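ORF131 protein (Ralstonia metallidurans, PDB 2WTP) binds copper and probably serves in the heavy-metal resistance of its host, apparently changing conformation on copper binding. Local coordinates at residues S61-V66 against T80-A85; Y72-S77 against R119-R124. All blocks are in the same frame, centred on the assembly; numbering follows the deposited sequence. Where two conformers were deposited one is given.

Interaction 1: residues S61-V66 against T80-A85; sequences SRIIDV and TVAFRA
Ile64 reaches over two residues of the neighbouring strand at once: its CD1 lies 3.6 Å from CG1 of Val81, and the same methyl stands 3.9 Å from CE1 of Phe83, whose side chain runs alongside it in the same direction. The torsion responsible sets Ile64 CG1 beside its own backbone N (chi1 -70°). Val81 CG1 in turn covers the rim of one Phe83 ring face, and CG2 of Val66 meets the ring at its edge. On the reverse side of the sheet Ile63 does the work, with CG2 3.6 Å from CB of Arg84 and CG1 against the methyl of Ala82. Between these two layers the parallel strands 63-65 and 80-85 are stitched by alternating backbone bonds, such as Ile64 N to Ala82 O (2.7 Å) and Arg84 N to Ile64 O (2.8 Å). At the polar end Ser61 N donates to Thr80 O at 3.0 Å, while one water joins Ser61 OG to Thr80 N; that hydroxyl also bonds Tyr72 of the second subunit. Arg84 turns its charged end to Glu87. Strand 63-65 forms one edge of a mixed four-stranded sheet within the chain, and strand 88-94 flanks 80-85 on its other edge; helix 105-108 brings Leu105 onto Val66 and Phe83.

Interaction 2: residues Y72-S77 against R119-R124; sequences YVNVDS and RVYIDR. With MG (magnesium ion), chain F; CU (copper (II) ion), chain O.
Strands 72-76 and 119-123 run parallel with axes 4.7 Å apart and their directions 30° apart, joined by backbone bonds that alternate from one strand to the other, among them Tyr121 N to Val73 O (2.9 Å) and Asp123 N to Val75 O (2.9 Å). One face of this pair is wholly aliphatic. Val75 CG2, placed between its own backbone N and carbonyl carbon, presses on CG1 of Val120 at 3.5 Å, tighter than an ordinary carbon contact, and the two side chains cross at about a right angle. The same methyl lies beside CG1 of Ile122, which points the same way as Val75, and Phe94 of strand 88-94 packs against all three residues. The other face is polar. Asn74 extends next to Tyr121, its OD1 3.4 Å from the tyrosine CB and its amide turned 67° from the ring; the amide nitrogen is bonded to the backbone O of Asn74 in the second subunit, and the tyrosine hydroxyl to Asp100. Further along, Ser77 OG donates to Asp123 O at 2.7 Å, in the carbonyl plane, and a water accepts from Ser77 N and lies near Asp123 OD2 and Arg124 O. The Asp123 carboxylate, carried with CG anti to the backbone N (chi1 -176°), splits its oxygens between two metals: OD1 binds magnesium at 2.1 Å, with five waters among the other ligands, and OD2 binds copper at 2.1 Å. Asp123 of the second subunit binds the same copper, so this site bridges the dimer. With two cations on one carboxylate, its negative charge is probably well compensated, and the neighbouring Asp76 carboxylate is likely to feel less repulsion than it otherwise would.

Interactions 1 and 2 interleave along the chain: strand 72-76 falls between the two partners of interaction 1, and the centres of the two interactions are about 13 Å apart. They meet directly through Arg62, whose NH2 lies 2.8 Å from Asn74 O, a probable hydrogen bond, while its NE forms a salt bridge with Glu79. Apolar contacts complete the join, with Ile64 CG2 3.9 Å from Val73 CG1 and Val81 CG2 4.0 Å from Val75 CG1, so the two sheets share one interior. Both contacts also reach the second subunit. The magnesium and copper held by Asp123 belong to interaction 2; from interaction 1 the Arg62 side chain is about 12 Å from a bound copper.

Interaction 1: residues S61-V66 against T80-A85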
ATOM      1  N   SER A  61       1.835  10.432   6.108  1.00  8.76           N
ATOM      2  CA  SER A  61       3.138   9.786   6.245  1.00  8.25           C
ATOM      3  C   SER A  61       3.650   9.307   4.887  1.00  8.44           C
ATOM      4  O   SER A  61       4.809   8.916   4.777  1.00  8.55           O
ATOM      5  CB  SER A  61       3.110   8.578   7.172  1.00  8.73           C
ATOM      6  OG  SER A  61       2.000   7.781   6.962  1.00 10.81           O
ATOM      7  N   ARG A  62       2.835   9.320   3.837  1.00  8.22           N
ATOM      8  CA  ARG A  62       3.292   9.018   2.466  1.00  8.60           C
ATOM      9  C   ARG A  62       2.286   9.594   1.452  1.00  8.66           C
ATOM     10  O   ARG A  62       1.154   9.889   1.873  1.00  8.52           O
ATOM     11  CB  ARG A  62       3.482   7.541   2.212  1.00  8.60           C
ATOM     12  CG  ARG A  62       2.179   6.733   2.444  1.00  8.61           C
ATOM     13  CD  ARG A  62       2.322   5.222   1.982  1.00 10.18           C
ATOM     14  NE  ARG A  62       1.235   4.448   2.577  1.00  9.59           N
ATOM     15  CZ  ARG A  62       0.861   3.279   2.106  1.00 10.20           C
ATOM     16  NH1 ARG A  62       1.344   2.820   0.979  1.00  9.71           N
ATOM     17  NH2 ARG A  62      -0.034   2.602   2.806  1.00 10.79           N
ATOM     18  N   ILE A  63       2.696   9.706   0.207  1.00  9.04           N
ATOM     19  CA  ILE A  63       1.766  10.150  -0.871  1.00  9.28           C
ATOM     20  C   ILE A  63       1.740   8.992  -1.849  1.00 10.91           C
ATOM     21  O   ILE A  63       2.818   8.481  -2.337  1.00 11.79           O
ATOM     22  CB  ILE A  63       2.343  11.370  -1.584  1.00  9.73           C
ATOM     23  CG1 ILE A  63       2.404  12.517  -0.643  1.00 12.78           C
ATOM     24  CG2 ILE A  63       1.434  11.774  -2.730  1.00 13.31           C
ATOM     25  CD1 ILE A  63       3.173  13.750  -1.204  1.00 19.54           C
ATOM     26  N   ILE A  64       0.517   8.486  -2.133  1.00 11.69           N
ATOM     27  CA  ILE A  64       0.364   7.345  -3.073  1.00 12.17           C
ATOM     28  C   ILE A  64      -0.119   7.979  -4.396  1.00  9.98           C
ATOM     29  O   ILE A  64      -1.117   8.699  -4.439  1.00 12.23           O
ATOM     30  CB  ILE A  64      -0.714   6.384  -2.540  1.00 10.43           C
ATOM     31  CG1 ILE A  64      -0.181   5.670  -1.291  1.00 10.16           C
ATOM     32  CG2 ILE A  64      -0.993   5.296  -3.609  1.00 16.00           C
ATOM     33  CD1 ILE A  64      -1.185   4.737  -0.668  1.00 16.07           C
ATOM     34  N   ASP A  65       0.608   7.730  -5.488  1.00 15.81           N
ATOM     35  CA  ASP A  65       0.190   8.174  -6.813  0.50 16.45           C
ATOM     36  C   ASP A  65      -0.963   7.264  -7.318  1.00 14.77           C
ATOM     37  O   ASP A  65      -0.876   6.045  -7.320  1.00 20.91           O
ATOM     38  CB  ASP A  65       1.414   8.036  -7.774  0.50 23.62           C
ATOM     39  CG  ASP A  65       1.300   8.900  -9.011  0.50 43.32           C
ATOM     40  OD1 ASP A  65       0.343   9.686  -9.117  0.50 35.04           O
ATOM     41  OD2 ASP A  65       2.184   8.784  -9.889  0.50 53.97           O
ATOM     42  N   VAL A  66      -2.053   7.876  -7.736  1.00 12.65           N
ATOM     43  CA  VAL A  66      -3.200   7.128  -8.265  1.00 13.65           C
ATOM     44  C   VAL A  66      -3.100   7.133  -9.807  1.00 16.47           C
ATOM     45  O   VAL A  66      -3.210   8.164 -10.431  1.00 22.15           O
ATOM     46  CB  VAL A  66      -4.505   7.842  -7.756  1.00 19.95           C
ATOM     47  CG1 VAL A  66      -5.791   7.289  -8.467  1.00 23.92           C
ATOM     48  CG2 VAL A  66      -4.636   7.700  -6.203  1.00 18.97           C
ATOM     49  N   THR A  80      -2.516   8.020   8.122  1.00  8.17           N
ATOM     50  CA  THR A  80      -2.905   9.205   7.378  1.00  7.72           C
ATOM     51  C   THR A  80      -2.081   9.172   6.090  1.00  8.51           C
ATOM     52  O   THR A  80      -0.861   9.168   6.094  1.00  9.84           O
ATOM     53  CB  THR A  80      -2.629  10.529   8.120  1.00 10.30           C
ATOM     54  OG1 THR A  80      -3.394  10.516   9.334  1.00 10.80           O
ATOM     55  CG2 THR A  80      -3.097  11.720   7.261  1.00 11.53           C
ATOM     56  N   VAL A  81      -2.792   9.103   4.965  1.00  8.72           N
ATOM     57  CA  VAL A  81      -2.193   8.866   3.619  1.00  9.02           C
ATOM     58  C   VAL A  81      -2.685   9.922   2.710  1.00  8.54           C
ATOM     59  O   VAL A  81      -3.917  10.255   2.714  1.00 10.86           O
ATOM     60  CB  VAL A  81      -2.663   7.471   3.069  1.00 10.50           C
ATOM     61  CG1 VAL A  81      -2.046   7.236   1.719  1.00 13.43           C
ATOM     62  CG2 VAL A  81      -2.224   6.337   4.033  1.00 11.74           C
ATOM     63  N   ALA A  82      -1.794  10.459   1.898  1.00  8.04           N
ATOM     64  CA  ALA A  82      -2.225  11.388   0.855  1.00 10.77           C
ATOM     65  C   ALA A  82      -2.216  10.691  -0.474  1.00  9.45           C
ATOM     66  O   ALA A  82      -1.410   9.737  -0.709  1.00 12.01           O
ATOM     67  CB  ALA A  82      -1.245  12.607   0.833  1.00 10.58           C
ATOM     68  N   PHE A  83      -3.229  11.008  -1.282  1.00  9.19           N
ATOM     69  CA  PHE A  83      -3.353  10.396  -2.594  1.00  9.49           C
ATOM     70  C   PHE A  83      -3.229  11.475  -3.645  1.00 10.52           C
ATOM     71  O   PHE A  83      -3.842  12.551  -3.507  1.00 13.16           O
ATOM     72  CB  PHE A  83      -4.734   9.753  -2.701  1.00  9.31           C
ATOM     73  CG  PHE A  83      -4.929   8.551  -1.772  1.00  9.82           C
ATOM     74  CD1 PHE A  83      -4.589   7.275  -2.180  1.00  8.77           C
ATOM     75  CD2 PHE A  83      -5.362   8.749  -0.438  1.00  9.88           C
ATOM     76  CE1 PHE A  83      -4.803   6.163  -1.297  1.00  8.20           C
ATOM     77  CE2 PHE A  83      -5.537   7.693   0.433  1.00  8.86           C
ATOM     78  CZ  PHE A  83      -5.235   6.378   0.004  1.00  9.89           C
ATOM     79  N   ARG A  84      -2.457  11.197  -4.656  1.00 10.23           N
ATOM     80  CA  ARG A  84      -2.103  12.193  -5.692  0.60 10.74           C
ATOM     81  C   ARG A  84      -2.627  11.774  -7.053  1.00 12.04           C
ATOM     82  O   ARG A  84      -2.401  10.639  -7.461  1.00 14.21           O
ATOM     83  CB  ARG A  84      -0.557  12.321  -5.721  0.60 15.78           C
ATOM     84  CG  ARG A  84       0.050  12.981  -7.009  0.60 20.55           C
ATOM     85  CD  ARG A  84       1.613  13.514  -6.838  0.60 25.24           C
ATOM     86  NE  ARG A  84       1.661  14.977  -7.228  0.60 19.22           N
ATOM     87  CZ  ARG A  84       1.794  15.982  -6.393  0.60 25.11           C
ATOM     88  NH1 ARG A  84       2.077  15.735  -5.133  0.60 26.04           N
ATOM     89  NH2 ARG A  84       1.712  17.249  -6.804  0.60 29.08           N
ATOM     90  N   ALA A  85      -3.270  12.714  -7.748  1.00 10.85           N
ATOM     91  CA  ALA A  85      -3.548  12.555  -9.187  1.00 12.07           C
ATOM     92  C   ALA A  85      -3.014  13.810  -9.851  1.00 11.96           C
ATOM     93  O   ALA A  85      -3.493  14.899  -9.592  1.00 15.47           O
ATOM     94  CB  ALA A  85      -5.083  12.472  -9.400  1.00 16.53           C
TER
HETATM   95  O   HOH W   1       0.211   7.814   9.202  1.00 11.97           O

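Interaction 2: residues Y72-S77 against R119-R124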
ATOM      1  N   TYR A  72      -5.479  -1.872  -6.094  1.00 10.58           N
ATOM      2  CA  TYR A  72      -5.630  -1.678  -4.670  1.00 10.50           C
ATOM      3  C   TYR A  72      -4.360  -1.166  -4.045  1.00 10.23           C
ATOM      4  O   TYR A  72      -3.300  -1.212  -4.667  1.00 10.71           O
ATOM      5  CB  TYR A  72      -6.067  -2.973  -3.913  1.00 11.98           C
ATOM      6  CG  TYR A  72      -4.995  -4.074  -3.851  1.00 12.17           C
ATOM      7  CD1 TYR A  72      -4.172  -4.172  -2.751  1.00 10.97           C
ATOM      8  CD2 TYR A  72      -4.895  -5.016  -4.862  1.00 14.63           C
ATOM      9  CE1 TYR A  72      -3.179  -5.212  -2.731  1.00 13.70           C
ATOM     10  CE2 TYR A  72      -3.919  -6.024  -4.836  1.00 14.07           C
ATOM     11  CZ  TYR A  72      -3.106  -6.086  -3.719  1.00 14.18           C
ATOM     12  OH  TYR A  72      -2.189  -7.117  -3.662  1.00 16.05           O
ATOM     13  N   VAL A  73      -4.533  -0.639  -2.832  1.00  9.25           N
ATOM     14  CA  VAL A  73      -3.399  -0.300  -1.956  0.50  9.05           C
ATOM     15  C   VAL A  73      -3.733  -0.795  -0.581  1.00  8.43           C
ATOM     16  O   VAL A  73      -4.885  -1.042  -0.254  1.00  9.36           O
ATOM     17  CB  VAL A  73      -3.132   1.200  -1.837  0.50 10.87           C
ATOM     18  CG1 VAL A  73      -2.669   1.761  -3.182  0.50 20.94           C
ATOM     19  CG2 VAL A  73      -4.355   1.943  -1.425  0.50 15.42           C
ATOM     20  N   ASN A  74      -2.720  -1.038   0.262  1.00  8.44           N
ATOM     21  CA  ASN A  74      -2.919  -1.441   1.662  1.00  8.23           C
ATOM     22  C   ASN A  74      -2.605  -0.317   2.598  1.00  8.30           C
ATOM     23  O   ASN A  74      -1.542   0.273   2.469  1.00  8.29           O
ATOM     24  CB  ASN A  74      -1.978  -2.621   2.016  1.00  8.44           C
ATOM     25  CG  ASN A  74      -2.310  -3.903   1.358  1.00  8.68           C
ATOM     26  OD1 ASN A  74      -3.397  -4.200   0.915  1.00 11.87           O
ATOM     27  ND2 ASN A  74      -1.293  -4.758   1.252  1.00 10.45           N
ATOM     28  N   VAL A  75      -3.510  -0.035   3.527  1.00  8.10           N
ATOM     29  CA  VAL A  75      -3.234   0.980   4.591  1.00  7.69           C
ATOM     30  C   VAL A  75      -3.551   0.358   5.908  1.00  7.71           C
ATOM     31  O   VAL A  75      -4.253  -0.653   6.076  1.00  8.69           O
ATOM     32  CB  VAL A  75      -4.105   2.231   4.386  1.00  7.40           C
ATOM     33  CG1 VAL A  75      -3.845   2.820   2.953  1.00  8.44           C
ATOM     34  CG2 VAL A  75      -5.639   1.958   4.602  1.00  8.99           C
ATOM     35  N   ASP A  76      -2.955   0.956   6.937  1.00  8.06           N
ATOM     36  CA  ASP A  76      -3.260   0.557   8.291  1.00 10.28           C
ATOM     37  C   ASP A  76      -4.438   1.364   8.855  1.00  7.33           C
ATOM     38  O   ASP A  76      -4.665   2.519   8.525  1.00  8.88           O
ATOM     39  CB  ASP A  76      -2.047   0.854   9.190  1.00 10.73           C
ATOM     40  CG  ASP A  76      -0.859  -0.063   8.914  1.00 27.86           C
ATOM     41  OD1 ASP A  76      -1.064  -1.248   8.536  1.00 23.83           O
ATOM     42  OD2 ASP A  76       0.282   0.478   9.000  1.00 40.20           O
ATOM     43  N   SER A  77      -5.124   0.686   9.775  1.00  8.06           N
ATOM     44  CA  SER A  77      -6.084   1.473  10.627  0.80  8.02           C
ATOM     45  C   SER A  77      -5.324   2.656  11.217  1.00  7.38           C
ATOM     46  O   SER A  77      -4.219   2.508  11.777  1.00  9.09           O
ATOM     47  CB  SER A  77      -6.542   0.607  11.771  0.80  7.76           C
ATOM     48  OG  SER A  77      -7.590  -0.286  11.393  0.80  9.14           O
ATOM     49  N   ARG A 119      -9.356   0.200  -4.851  1.00  8.89           N
ATOM     50  CA  ARG A 119      -9.875  -0.283  -3.563  1.00  8.92           C
ATOM     51  C   ARG A 119      -8.803  -0.123  -2.520  1.00 10.04           C
ATOM     52  O   ARG A 119      -7.640  -0.464  -2.749  1.00 11.25           O
ATOM     53  CB  ARG A 119     -10.313  -1.712  -3.709  1.00 16.83           C
ATOM     54  CG  ARG A 119     -11.176  -2.111  -2.526  1.00 31.56           C
ATOM     55  CD  ARG A 119     -12.225  -3.197  -2.853  1.00 26.59           C
ATOM     56  NE  ARG A 119     -13.332  -2.538  -3.445  1.00 18.79           N
ATOM     57  CZ  ARG A 119     -14.365  -2.023  -2.744  1.00 10.93           C
ATOM     58  NH1 ARG A 119     -15.253  -1.352  -3.453  1.00 12.79           N
ATOM     59  NH2 ARG A 119     -14.474  -2.123  -1.429  1.00 12.17           N
ATOM     60  N   VAL A 120      -9.160   0.468  -1.392  1.00  8.58           N
ATOM     61  CA  VAL A 120      -8.200   0.562  -0.265  1.00  8.41           C
ATOM     62  C   VAL A 120      -8.469  -0.560   0.715  1.00  8.37           C
ATOM     63  O   VAL A 120      -9.585  -0.706   1.217  1.00  9.31           O
ATOM     64  CB  VAL A 120      -8.420   1.885   0.471  1.00  9.19           C
ATOM     65  CG1 VAL A 120      -7.322   2.036   1.567  1.00  9.88           C
ATOM     66  CG2 VAL A 120      -8.274   3.030  -0.556  1.00 11.01           C
ATOM     67  N   TYR A 121      -7.462  -1.402   0.967  1.00  8.82           N
ATOM     68  CA  TYR A 121      -7.579  -2.499   1.933  1.00  8.64           C
ATOM     69  C   TYR A 121      -7.066  -1.965   3.260  1.00  8.89           C
ATOM     70  O   TYR A 121      -5.870  -1.640   3.349  1.00  9.31           O
ATOM     71  CB  TYR A 121      -6.706  -3.646   1.396  1.00  9.63           C
ATOM     72  CG  TYR A 121      -6.924  -4.909   2.170  1.00  9.74           C
ATOM     73  CD1 TYR A 121      -7.612  -5.970   1.596  1.00  9.43           C
ATOM     74  CD2 TYR A 121      -6.399  -5.049   3.469  1.00 11.33           C
ATOM     75  CE1 TYR A 121      -7.827  -7.126   2.317  1.00 12.35           C
ATOM     76  CE2 TYR A 121      -6.595  -6.288   4.222  1.00 11.24           C
ATOM     77  CZ  TYR A 121      -7.362  -7.264   3.575  1.00  9.89           C
ATOM     78  OH  TYR A 121      -7.535  -8.448   4.275  1.00 14.42           O
ATOM     79  N   ILE A 122      -7.887  -1.946   4.279  1.00  8.48           N
ATOM     80  CA  ILE A 122      -7.571  -1.349   5.593  1.00  9.39           C
ATOM     81  C   ILE A 122      -7.338  -2.499   6.582  1.00  8.90           C
ATOM     82  O   ILE A 122      -8.209  -3.332   6.832  1.00  9.50           O
ATOM     83  CB  ILE A 122      -8.733  -0.428   6.136  1.00  7.46           C
ATOM     84  CG1 ILE A 122      -9.045   0.665   5.093  1.00  7.22           C
ATOM     85  CG2 ILE A 122      -8.181   0.160   7.423  1.00  8.11           C
ATOM     86  CD1 ILE A 122     -10.474   1.294   5.291  1.00  8.67           C
ATOM     87  N   ASP A 123      -6.114  -2.632   7.089  1.00  9.05           N
ATOM     88  CA  ASP A 123      -5.812  -3.670   8.051  1.00  9.59           C
ATOM     89  C   ASP A 123      -6.434  -3.348   9.406  1.00  8.58           C
ATOM     90  O   ASP A 123      -6.621  -2.200   9.794  1.00  9.56           O
ATOM     91  CB  ASP A 123      -4.308  -3.648   8.221  1.00 11.72           C
ATOM     92  CG  ASP A 123      -3.775  -4.723   9.111  1.00 18.29           C
ATOM     93  OD1 ASP A 123      -4.214  -5.863   8.992  1.00 16.19           O
ATOM     94  OD2 ASP A 123      -2.829  -4.434   9.831  1.00 19.08           O
ATOM     95  N   ARG A 124      -6.802  -4.409  10.118  1.00  9.07           N
ATOM     96  CA  ARG A 124      -7.411  -4.398  11.462  0.50  8.69           C
ATOM     97  C   ARG A 124      -6.582  -3.566  12.404  1.00  9.44           C
ATOM     98  O   ARG A 124      -5.336  -3.593  12.365  1.00  9.87           O
ATOM     99  CB  ARG A 124      -7.518  -5.871  11.903  0.50 12.87           C
ATOM    100  CG  ARG A 124      -7.872  -6.114  13.325  0.50 28.36           C
ATOM    101  CD  ARG A 124      -8.181  -7.589  13.501  0.50 25.59           C
ATOM    102  NE  ARG A 124      -7.892  -8.041  14.853  0.50 49.46           N
ATOM    103  CZ  ARG A 124      -8.061  -7.283  15.926  0.50 48.68           C
ATOM    104  NH1 ARG A 124      -8.545  -6.049  15.786  0.50 41.54           N
ATOM    105  NH2 ARG A 124      -7.776  -7.765  17.133  0.50 42.53           N
TER
HETATM  106 MG    MG F1110      -3.524  -7.885   8.792  0.70 15.21          MG
HETATM  107 CU    CU O1108      -2.008  -5.986  10.969  0.65 13.32          CU
HETATM  108  O   HOH W   2      -3.618  -1.689  11.229  1.00 13.48           O
HETATM  109  O   HOH W   3      -5.263  -8.498   9.624  0.85 18.86           O
HETATM  110  O   HOH W   4      -5.231  -9.411   7.680  0.85 22.44           O
HETATM  111  O   HOH W   5      -4.250  -7.795   6.934  0.85 16.82           O
HETATM  112  O   HOH W   6      -2.607  -8.613  10.676  1.00 29.81           O
HETATM  113  O   HOH W   7      -2.646  -9.783   8.072  0.85 26.14           O